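Local coordinates for protein adenosine deaminase 1 (Arthrobacter aurescens, PDB 3RYS) that probably catalyses the zinc-dependent hydrolytic deamination of adenine to hypoxanthine, a step of purine salvage, and binds adenine beside its zinc ion, at residues His19-Gly24 with Asn278-Ala283; Asn177-Phe182 with Ile209-Asp214; Pro248-Arg253 with Ala283-Tyr288. All coordinates share one frame; numbering follows the deposited sequence.

Interaction 1 of 3, residues His19-Gly24 with Asn278-Ala283; sequences HLHIEG and NSDDPA. With ZN (zinc ion), chain C; ADE (adenine), chain D.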
loop_
_atom_site.group_PDB
_atom_site.type_symbol
_atom_site.label_atom_id
_atom_site.label_comp_id
_atom_site.label_asym_id
_atom_site.label_seq_id
_atom_site.Cartn_x
_atom_site.Cartn_y
_atom_site.Cartn_z
ATOM N N HIS A 19 -2.297 -2.850 0.019
ATOM C CA HIS A 19 -1.054 -2.160 0.343
ATOM C C HIS A 19 -0.736 -1.150 -0.757
ATOM O O HIS A 19 -0.190 -1.509 -1.805
ATOM C CB HIS A 19 0.085 -3.174 0.483
ATOM C CG HIS A 19 1.375 -2.582 0.961
ATOM N ND1 HIS A 19 2.291 -3.296 1.705
ATOM C CD2 HIS A 19 1.902 -1.345 0.804
ATOM C CE1 HIS A 19 3.330 -2.528 1.979
ATOM N NE2 HIS A 19 3.116 -1.338 1.447
ATOM N N LEU A 20 -1.086 0.109 -0.519
ATOM C CA LEU A 20 -0.887 1.150 -1.517
ATOM C C LEU A 20 -0.906 2.549 -0.923
ATOM O O LEU A 20 -1.868 2.941 -0.263
ATOM C CB LEU A 20 -1.946 1.058 -2.610
ATOM C CG LEU A 20 -1.849 2.234 -3.580
ATOM C CD1 LEU A 20 -1.783 1.730 -5.006
ATOM C CD2 LEU A 20 -2.983 3.245 -3.382
ATOM N N HIS A 21 0.160 3.300 -1.180
ATOM C CA HIS A 21 0.273 4.671 -0.708
ATOM C C HIS A 21 -0.178 5.641 -1.791
ATOM O O HIS A 21 0.357 5.640 -2.897
ATOM C CB HIS A 21 1.714 4.962 -0.314
ATOM C CG HIS A 21 2.279 3.972 0.651
ATOM N ND1 HIS A 21 2.342 4.208 2.007
ATOM C CD2 HIS A 21 2.803 2.740 0.458
ATOM C CE1 HIS A 21 2.885 3.165 2.608
ATOM N NE2 HIS A 21 3.171 2.260 1.691
ATOM N N ILE A 22 -1.168 6.464 -1.475
ATOM C CA ILE A 22 -1.727 7.362 -2.474
ATOM C C ILE A 22 -0.676 8.334 -3.014
ATOM O O ILE A 22 -0.697 8.684 -4.192
ATOM C CB ILE A 22 -2.972 8.110 -1.947
ATOM C CG1 ILE A 22 -3.853 8.551 -3.115
ATOM C CG2 ILE A 22 -2.575 9.281 -1.061
ATOM C CD1 ILE A 22 -4.271 7.411 -4.021
ATOM N N GLU A 23 0.254 8.741 -2.153
ATOM C CA GLU A 23 1.338 9.639 -2.546
ATOM C C GLU A 23 2.341 8.950 -3.470
ATOM O O GLU A 23 3.082 9.615 -4.198
ATOM C CB GLU A 23 2.070 10.175 -1.312
ATOM C CG GLU A 23 1.202 10.957 -0.332
ATOM C CD GLU A 23 0.522 10.074 0.705
ATOM O OE1 GLU A 23 0.261 8.888 0.420
ATOM O OE2 GLU A 23 0.243 10.570 1.815
ATOM N N GLY A 24 2.371 7.619 -3.422
ATOM C CA GLY A 24 3.264 6.836 -4.258
ATOM C C GLY A 24 2.637 6.580 -5.612
ATOM O O GLY A 24 3.204 5.908 -6.476
ATOM N N ASN A 278 0.671 -6.592 -4.209
ATOM C CA ASN A 278 0.364 -5.167 -4.137
ATOM C C ASN A 278 1.422 -4.336 -4.864
ATOM O O ASN A 278 2.562 -4.776 -5.020
ATOM C CB ASN A 278 0.262 -4.719 -2.677
ATOM C CG ASN A 278 -0.711 -5.565 -1.871
ATOM O OD1 ASN A 278 -0.392 -6.681 -1.451
ATOM N ND2 ASN A 278 -1.902 -5.028 -1.642
ATOM N N SER A 279 1.055 -3.137 -5.308
ATOM C CA SER A 279 1.999 -2.309 -6.061
ATOM C C SER A 279 2.699 -1.275 -5.175
ATOM O O SER A 279 3.720 -0.701 -5.569
ATOM C CB SER A 279 1.327 -1.649 -7.274
ATOM O OG SER A 279 0.335 -0.718 -6.889
ATOM N N ASP A 280 2.141 -1.047 -3.985
ATOM C CA ASP A 280 2.782 -0.233 -2.949
ATOM C C ASP A 280 2.892 1.250 -3.319
ATOM O O ASP A 280 2.091 2.067 -2.866
ATOM C CB ASP A 280 4.160 -0.812 -2.592
ATOM C CG ASP A 280 4.748 -0.191 -1.340
ATOM O OD1 ASP A 280 5.973 -0.308 -1.133
ATOM O OD2 ASP A 280 3.985 0.415 -0.561
ATOM N N ASP A 281 3.893 1.586 -4.127
ATOM C CA ASP A 281 4.080 2.946 -4.629
ATOM C C ASP A 281 4.230 2.893 -6.159
ATOM O O ASP A 281 5.342 2.953 -6.689
ATOM C CB ASP A 281 5.311 3.590 -3.980
ATOM C CG ASP A 281 5.246 3.587 -2.450
ATOM O OD1 ASP A 281 4.620 4.509 -1.890
ATOM O OD2 ASP A 281 5.835 2.688 -1.800
ATOM N N PRO A 282 3.097 2.781 -6.871
ATOM C CA PRO A 282 2.999 2.452 -8.301
ATOM C C PRO A 282 3.752 3.390 -9.247
ATOM O O PRO A 282 4.269 2.932 -10.264
ATOM C CB PRO A 282 1.498 2.559 -8.587
ATOM C CG PRO A 282 0.839 2.480 -7.272
ATOM C CD PRO A 282 1.778 3.073 -6.288
ATOM N N ALA A 283 3.793 4.681 -8.936
ATOM C CA ALA A 283 4.412 5.642 -9.841
ATOM C C ALA A 283 5.926 5.721 -9.639
ATOM O O ALA A 283 6.622 6.414 -10.378
ATOM C CB ALA A 283 3.770 7.016 -9.692
HETATM ZN ZN ZN C . 4.607 0.413 1.646
HETATM N N9 ADE D . 6.325 4.843 2.643
HETATM C C8 ADE D . 5.729 4.671 1.422
HETATM N N7 ADE D . 5.898 3.473 0.901
HETATM C C5 ADE D . 6.666 2.816 1.852
HETATM C C6 ADE D . 7.193 1.507 1.906
HETATM N N6 ADE D . 7.010 0.607 0.933
HETATM N N1 ADE D . 7.915 1.166 2.997
HETATM C C2 ADE D . 8.095 2.077 3.965
HETATM N N3 ADE D . 7.650 3.334 4.030
HETATM C C4 ADE D . 6.938 3.644 2.932
#

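Interaction 2 of 3, residues Asn177-Phe182 with Ile209-Asp214; sequences NPPSKF and ITEALD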
loop_
_atom_site.group_PDB
_atom_site.type_symbol
_atom_site.label_atom_id
_atom_site.label_comp_id
_atom_site.label_asym_id
_atom_site.label_seq_id
_atom_site.Cartn_x
_atom_site.Cartn_y
_atom_site.Cartn_z
ATOM N N ASN A 177 13.456 1.924 14.011
ATOM C CA ASN A 177 12.171 2.469 14.428
ATOM C C ASN A 177 11.139 1.366 14.666
ATOM O O ASN A 177 10.178 1.228 13.908
ATOM C CB ASN A 177 11.655 3.462 13.386
ATOM C CG ASN A 177 12.522 4.709 13.285
ATOM O OD1 ASN A 177 12.726 5.425 14.269
ATOM N ND2 ASN A 177 13.029 4.980 12.086
ATOM N N PRO A 178 11.329 0.588 15.742
ATOM C CA PRO A 178 10.542 -0.616 16.023
ATOM C C PRO A 178 9.067 -0.298 16.218
ATOM O O PRO A 178 8.724 0.810 16.641
ATOM C CB PRO A 178 11.129 -1.128 17.349
ATOM C CG PRO A 178 12.395 -0.385 17.549
ATOM C CD PRO A 178 12.229 0.924 16.856
ATOM N N PRO A 179 8.200 -1.275 15.920
ATOM C CA PRO A 179 6.753 -1.144 16.103
ATOM C C PRO A 179 6.414 -0.716 17.526
ATOM O O PRO A 179 5.525 0.113 17.721
ATOM C CB PRO A 179 6.248 -2.564 15.841
ATOM C CG PRO A 179 7.259 -3.153 14.916
ATOM C CD PRO A 179 8.575 -2.585 15.359
ATOM N N SER A 180 7.131 -1.274 18.500
ATOM C CA SER A 180 6.908 -0.982 19.915
ATOM C C SER A 180 6.868 0.512 20.213
ATOM O O SER A 180 6.214 0.949 21.160
ATOM C CB SER A 180 8.001 -1.636 20.768
ATOM O OG SER A 180 9.249 -0.982 20.591
ATOM N N LYS A 181 7.582 1.290 19.407
ATOM C CA LYS A 181 7.644 2.733 19.587
ATOM C C LYS A 181 6.253 3.380 19.562
ATOM O O LYS A 181 6.051 4.448 20.137
ATOM C CB LYS A 181 8.547 3.348 18.518
ATOM C CG LYS A 181 8.766 4.838 18.654
ATOM C CD LYS A 181 9.683 5.345 17.558
ATOM C CE LYS A 181 9.580 6.850 17.405
ATOM N NZ LYS A 181 10.433 7.329 16.289
ATOM N N PHE A 182 5.295 2.719 18.915
ATOM C CA PHE A 182 3.951 3.272 18.768
ATOM C C PHE A 182 2.868 2.446 19.461
ATOM O O PHE A 182 1.707 2.457 19.044
ATOM C CB PHE A 182 3.616 3.455 17.283
ATOM C CG PHE A 182 4.556 4.385 16.570
ATOM C CD1 PHE A 182 5.759 3.921 16.069
ATOM C CD2 PHE A 182 4.246 5.725 16.422
ATOM C CE1 PHE A 182 6.634 4.775 15.428
ATOM C CE2 PHE A 182 5.115 6.582 15.779
ATOM C CZ PHE A 182 6.312 6.106 15.282
ATOM N N ILE A 209 8.213 -8.017 13.070
ATOM C CA ILE A 209 6.949 -8.568 12.737
ATOM C C ILE A 209 6.207 -9.063 13.919
ATOM O O ILE A 209 5.045 -8.868 14.033
ATOM C CB ILE A 209 7.108 -9.658 11.694
ATOM C CG1 ILE A 209 7.833 -9.070 10.499
ATOM C CG2 ILE A 209 5.769 -10.244 11.341
ATOM C CD1 ILE A 209 8.041 -9.909 9.378
ATOM N N THR A 210 6.904 -9.723 14.798
ATOM C CA THR A 210 6.372 -10.183 16.049
ATOM C C THR A 210 5.985 -9.006 16.922
ATOM O O THR A 210 5.046 -9.046 17.619
ATOM C CB THR A 210 7.417 -11.082 16.731
ATOM O OG1 THR A 210 7.703 -12.167 15.884
ATOM C CG2 THR A 210 6.945 -11.613 17.979
ATOM N N GLU A 211 6.744 -7.950 16.860
ATOM C CA GLU A 211 6.423 -6.765 17.570
ATOM C C GLU A 211 5.131 -6.130 17.099
ATOM O O GLU A 211 4.358 -5.731 17.846
ATOM C CB GLU A 211 7.579 -5.785 17.450
ATOM C CG GLU A 211 8.521 -5.829 18.552
ATOM C CD GLU A 211 9.378 -4.667 18.616
ATOM O OE1 GLU A 211 8.936 -3.568 18.553
ATOM O OE2 GLU A 211 10.545 -4.823 18.794
ATOM N N ALA A 212 4.938 -6.035 15.826
ATOM C CA ALA A 212 3.738 -5.482 15.212
ATOM C C ALA A 212 2.513 -6.334 15.529
ATOM O O ALA A 212 1.412 -5.814 15.698
ATOM C CB ALA A 212 3.924 -5.342 13.705
ATOM N N LEU A 213 2.710 -7.645 15.616
ATOM C CA LEU A 213 1.613 -8.557 15.930
ATOM C C LEU A 213 1.227 -8.546 17.410
ATOM O O LEU A 213 0.044 -8.534 17.748
ATOM C CB LEU A 213 1.963 -9.984 15.501
ATOM C CG LEU A 213 1.963 -10.264 13.997
ATOM C CD1 LEU A 213 2.570 -11.629 13.712
ATOM C CD2 LEU A 213 0.552 -10.171 13.437
ATOM N N ASP A 214 2.228 -8.542 18.283
ATOM C CA ASP A 214 2.002 -8.726 19.713
ATOM C C ASP A 214 1.851 -7.419 20.485
ATOM O O ASP A 214 0.960 -7.283 21.327
ATOM C CB ASP A 214 3.121 -9.578 20.313
ATOM C CG ASP A 214 3.063 -11.023 19.846
ATOM O OD1 ASP A 214 1.975 -11.452 19.404
ATOM O OD2 ASP A 214 4.093 -11.728 19.927
#

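Interaction 3 of 3, residues Pro248-Arg253 with Ala283-Tyr288; sequences PLSNVR and AYFGGY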
loop_
_atom_site.group_PDB
_atom_site.type_symbol
_atom_site.label_atom_id
_atom_site.label_comp_id
_atom_site.label_asym_id
_atom_site.label_seq_id
_atom_site.Cartn_x
_atom_site.Cartn_y
_atom_site.Cartn_z
ATOM N N PRO A 248 6.046 -7.089 -4.805
ATOM C CA PRO A 248 7.160 -7.652 -5.585
ATOM C C PRO A 248 8.084 -6.608 -6.217
ATOM O O PRO A 248 9.282 -6.608 -5.931
ATOM C CB PRO A 248 6.449 -8.470 -6.664
ATOM C CG PRO A 248 5.126 -8.840 -6.030
ATOM C CD PRO A 248 4.745 -7.648 -5.214
ATOM N N LEU A 249 7.538 -5.743 -7.065
ATOM C CA LEU A 249 8.336 -4.721 -7.732
ATOM C C LEU A 249 8.951 -3.742 -6.739
ATOM O O LEU A 249 10.079 -3.283 -6.920
ATOM C CB LEU A 249 7.492 -3.959 -8.749
ATOM C CG LEU A 249 6.993 -4.771 -9.941
ATOM C CD1 LEU A 249 6.291 -3.859 -10.945
ATOM C CD2 LEU A 249 8.148 -5.522 -10.591
ATOM N N SER A 250 8.200 -3.414 -5.696
ATOM C CA SER A 250 8.708 -2.513 -4.672
ATOM C C SER A 250 10.014 -3.058 -4.073
ATOM O O SER A 250 11.028 -2.350 -4.011
ATOM C CB SER A 250 7.653 -2.293 -3.585
ATOM O OG SER A 250 8.157 -1.471 -2.552
ATOM N N ASN A 251 9.982 -4.323 -3.655
ATOM C CA ASN A 251 11.138 -4.963 -3.041
ATOM C C ASN A 251 12.351 -5.004 -3.968
ATOM O O ASN A 251 13.495 -4.868 -3.519
ATOM C CB ASN A 251 10.781 -6.377 -2.573
ATOM C CG ASN A 251 9.655 -6.386 -1.555
ATOM O OD1 ASN A 251 9.412 -5.390 -0.875
ATOM N ND2 ASN A 251 8.963 -7.514 -1.446
ATOM N N VAL A 252 12.102 -5.192 -5.259
ATOM C CA VAL A 252 13.182 -5.221 -6.230
ATOM C C VAL A 252 13.790 -3.831 -6.407
ATOM O O VAL A 252 15.006 -3.658 -6.313
ATOM C CB VAL A 252 12.722 -5.770 -7.603
ATOM C CG1 VAL A 252 13.780 -5.505 -8.658
ATOM C CG2 VAL A 252 12.437 -7.258 -7.508
ATOM N N ARG A 253 12.940 -2.838 -6.643
ATOM C CA ARG A 253 13.414 -1.493 -6.930
ATOM C C ARG A 253 14.043 -0.807 -5.715
ATOM O O ARG A 253 14.771 0.169 -5.862
ATOM C CB ARG A 253 12.286 -0.645 -7.521
ATOM C CG ARG A 253 11.991 -0.950 -8.981
ATOM C CD ARG A 253 13.075 -0.397 -9.902
ATOM N NE ARG A 253 13.177 1.057 -9.799
ATOM C CZ ARG A 253 12.420 1.917 -10.477
ATOM N NH1 ARG A 253 12.587 3.219 -10.303
ATOM N NH2 ARG A 253 11.495 1.484 -11.328
ATOM N N ALA A 283 3.793 4.681 -8.936
ATOM C CA ALA A 283 4.412 5.642 -9.841
ATOM C C ALA A 283 5.926 5.721 -9.639
ATOM O O ALA A 283 6.622 6.414 -10.378
ATOM C CB ALA A 283 3.770 7.016 -9.692
ATOM N N TYR A 284 6.429 4.995 -8.646
ATOM C CA TYR A 284 7.856 4.999 -8.339
ATOM C C TYR A 284 8.558 3.685 -8.701
ATOM O O TYR A 284 9.775 3.658 -8.907
ATOM C CB TYR A 284 8.079 5.306 -6.855
ATOM C CG TYR A 284 7.806 6.739 -6.483
ATOM C CD1 TYR A 284 6.508 7.182 -6.260
ATOM C CD2 TYR A 284 8.843 7.653 -6.355
ATOM C CE1 TYR A 284 6.249 8.497 -5.922
ATOM C CE2 TYR A 284 8.596 8.967 -6.018
ATOM C CZ TYR A 284 7.297 9.385 -5.802
ATOM O OH TYR A 284 7.046 10.695 -5.462
ATOM N N PHE A 285 7.793 2.600 -8.764
ATOM C CA PHE A 285 8.377 1.284 -8.974
ATOM C C PHE A 285 7.994 0.716 -10.340
ATOM O O PHE A 285 8.174 -0.474 -10.607
ATOM C CB PHE A 285 7.988 0.330 -7.837
ATOM C CG PHE A 285 8.296 0.867 -6.465
ATOM C CD1 PHE A 285 9.493 1.524 -6.215
ATOM C CD2 PHE A 285 7.395 0.710 -5.423
ATOM C CE1 PHE A 285 9.784 2.019 -4.949
ATOM C CE2 PHE A 285 7.678 1.203 -4.153
ATOM C CZ PHE A 285 8.874 1.861 -3.917
ATOM N N GLY A 286 7.463 1.587 -11.195
ATOM C CA GLY A 286 7.203 1.263 -12.588
ATOM C C GLY A 286 6.112 0.244 -12.859
ATOM O O GLY A 286 6.269 -0.614 -13.730
ATOM N N GLY A 287 5.003 0.331 -12.133
ATOM C CA GLY A 287 3.919 -0.609 -12.341
ATOM C C GLY A 287 2.875 -0.685 -11.244
ATOM O O GLY A 287 3.166 -0.513 -10.056
ATOM N N TYR A 288 1.644 -0.954 -11.661
ATOM C CA TYR A 288 0.530 -1.119 -10.739
ATOM C C TYR A 288 0.354 -2.601 -10.401
ATOM O O TYR A 288 1.202 -3.420 -10.753
ATOM C CB TYR A 288 -0.732 -0.496 -11.338
ATOM C CG TYR A 288 -0.610 1.010 -11.466
ATOM C CD1 TYR A 288 0.165 1.586 -12.471
ATOM C CD2 TYR A 288 -1.242 1.854 -10.563
ATOM C CE1 TYR A 288 0.294 2.957 -12.577
ATOM C CE2 TYR A 288 -1.121 3.229 -10.660
ATOM C CZ TYR A 288 -0.352 3.777 -11.665
ATOM O OH TYR A 288 -0.238 5.148 -11.749
#

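Interaction 1 of 3, residues His19-Gly24 with Asn278-Ala283
His-19, His-21 and Asp-280 converge on one zinc ion at the catalytic mouth of a TIM barrel, the fold of the metallo-dependent hydrolases. The His-Leu-His sequence follows the first barrel strand, 15-17, and the aspartate follows the last, 275-277, so the metal joins the loops after the first and last strands, where the barrel closes. His-19 NE2, His-21 NE2 and Asp-280 OD2 each lie 2.3 Å from zinc, and His-199 supplies the remaining protein ligand. Both imidazoles run alongside the carboxylate and point the same way, but its plane is turned 76° from the His-19 ring and 57° from the His-21 ring. Asp-280 starts off facing away from 19-24; with CG opposite the backbone N (chi1 -168°), its carboxylate swings back to the metal. In the second shell, Thr-245 OG1 bonds His-19 ND1 and Ser-250 OG bonds Asp-280 OD1, probably fixing the rotation of both ligand groups.

Adenine occupies the neighbouring space. Its N6 is 2.5 Å from zinc, while its N7 lies over one face of the His-21 ring and 2.8 Å from Asp-281 OD2. The Asp-281 carboxylate is nearly parallel to that imidazole.

Backbone bonds set the two loops in place. At a single bridge between Leu-20 and Asp-280, His-21 N donates an almost straight bond to Asp-280 O at 2.8 Å, and Asp-280 N makes a weak one to His-19 O at 3.2 Å. Further along, Ala-283 N bonds Gly-24 O at 2.8 Å, joining the short 3-10 turn to the loop beyond the substrate-binding aspartate.

Apolar contact is made by Leu-20, whose side chain crosses Pro-282 at about a right angle and brings CD1 to 3.5 Å from Pro-282 CG.

Interaction 2 of 3, residues Asn177-Phe182 with Ile209-Asp214
Glu-211 OE1 accepts a hydrogen bond from Ser-180 N at 2.9 Å, with an angle of 153° at the hydrogen, and the donor meets the oxygen nearly along its C-O bond. Ser-180 lies in the short 3-10 turn 179-181. The bonds inside that turn run from Lys-181 N to Pro-178 O and from Phe-182 N to Pro-179 O, leaving the Ser-180 amide to be taken up by the carboxylate. The two prolines before it have no N-H to offer, and Ser-180 N is the donor the carboxylate uses.

The glutamate reaches across from its helix with its chain extended beyond CG (chi2 -164°). Two successive prolines lie against its end: Pro-178 CB is 3.5 Å and Pro-179 CD 3.4 Å from Glu-211 OE1. Nearer the helix, the Pro-179 ring crosses the glutamate chain at about a right angle, with CG 3.7 Å from Glu-211 CB, and its CG also comes to 4.2 Å of Ala-212 CB. Pro-179 CB also lies 3.7 Å from Ala-212 N, so the ring rests on the helix backbone, while Tyr-208, one turn earlier, touches both prolines. On the barrel side, Ala-212 rests on Ile-221.

This joins neighbouring beta-alpha units of the TIM barrel: the loop that leads from strand 167-171 into helix 183-191 is pinned to helix 206-214, which follows strand 195-200.

Interaction 3 of 3, residues Pro248-Arg253 with Ala283-Tyr288
The Phe-285 ring lies broadside to the helix turn at Ser-250, in a CH-pi contact: Ser-250 CA stands 3.9 Å from the ring centroid, 25° off the normal. Phe-285 CG is placed opposite its own carbonyl carbon (chi1 -53°), which brings the ring up against the helix. The other face receives Tyr-284 CB, toward the rim, and Phe-62 packs against the same ring with planes at about 45°.

Ser-250 reaches along the ring with its side chain, CB lying 3.5 Å from Phe-285 CD2. Its hydroxyl passes the far part of the ring and bonds Asp-280 OD1, a carboxylate that also serves the zinc.

Arg-253 approaches from the next turn. Its CB meets Phe-285 CD1 obliquely at 3.8 Å, and the chain, bent at chi2 and chi3, then turns the guanidinium so that one face lies over Tyr-284 O and Phe-285 CA. NH1 does not hydrogen-bond Tyr-284 O, the angle being poor; it bonds Tyr-54 O instead. Nearer the Phe-285 backbone, Leu-249 CB is 4.4 Å from Phe-285 CB, and Leu-249 CD1 faces Phe-285 O at 3.9 Å. The backbone then turns away through Gly-286 and Gly-287, whose angles favour glycine.

Replacing Phe-285 by an alanine would probably leave Ser-250 CA and Arg-253 CB without the ring they pack on and the Ser-250 side chain less fixed in its turn.

Helix 248-253, just after strand 244-246, and the loop following strand 275-277 thus form a second shell behind the zinc and adenine site of the TIM barrel.

Interactions 1 and 3 form one continuous region, with centres 9 Å apart. They share Ala-283, at which the loop leaves the metal site for the helix 248-253 side, and Ser-250 OG lies 2.9 Å from Asp-280 OD1, linking second shell to metal ligand. Pro-282 also packs on Tyr-288 there. The zinc and adenine therefore rest on interaction 1 and are backed by interaction 3, whose Ser-250 side chain comes within about 4 Å of adenine. Interaction 2 stands apart, its centre 22 Å from that of interaction 1 and 25 Å from that of interaction 3; the side chain of Pro-179, for one, is about 12 Å from adenine.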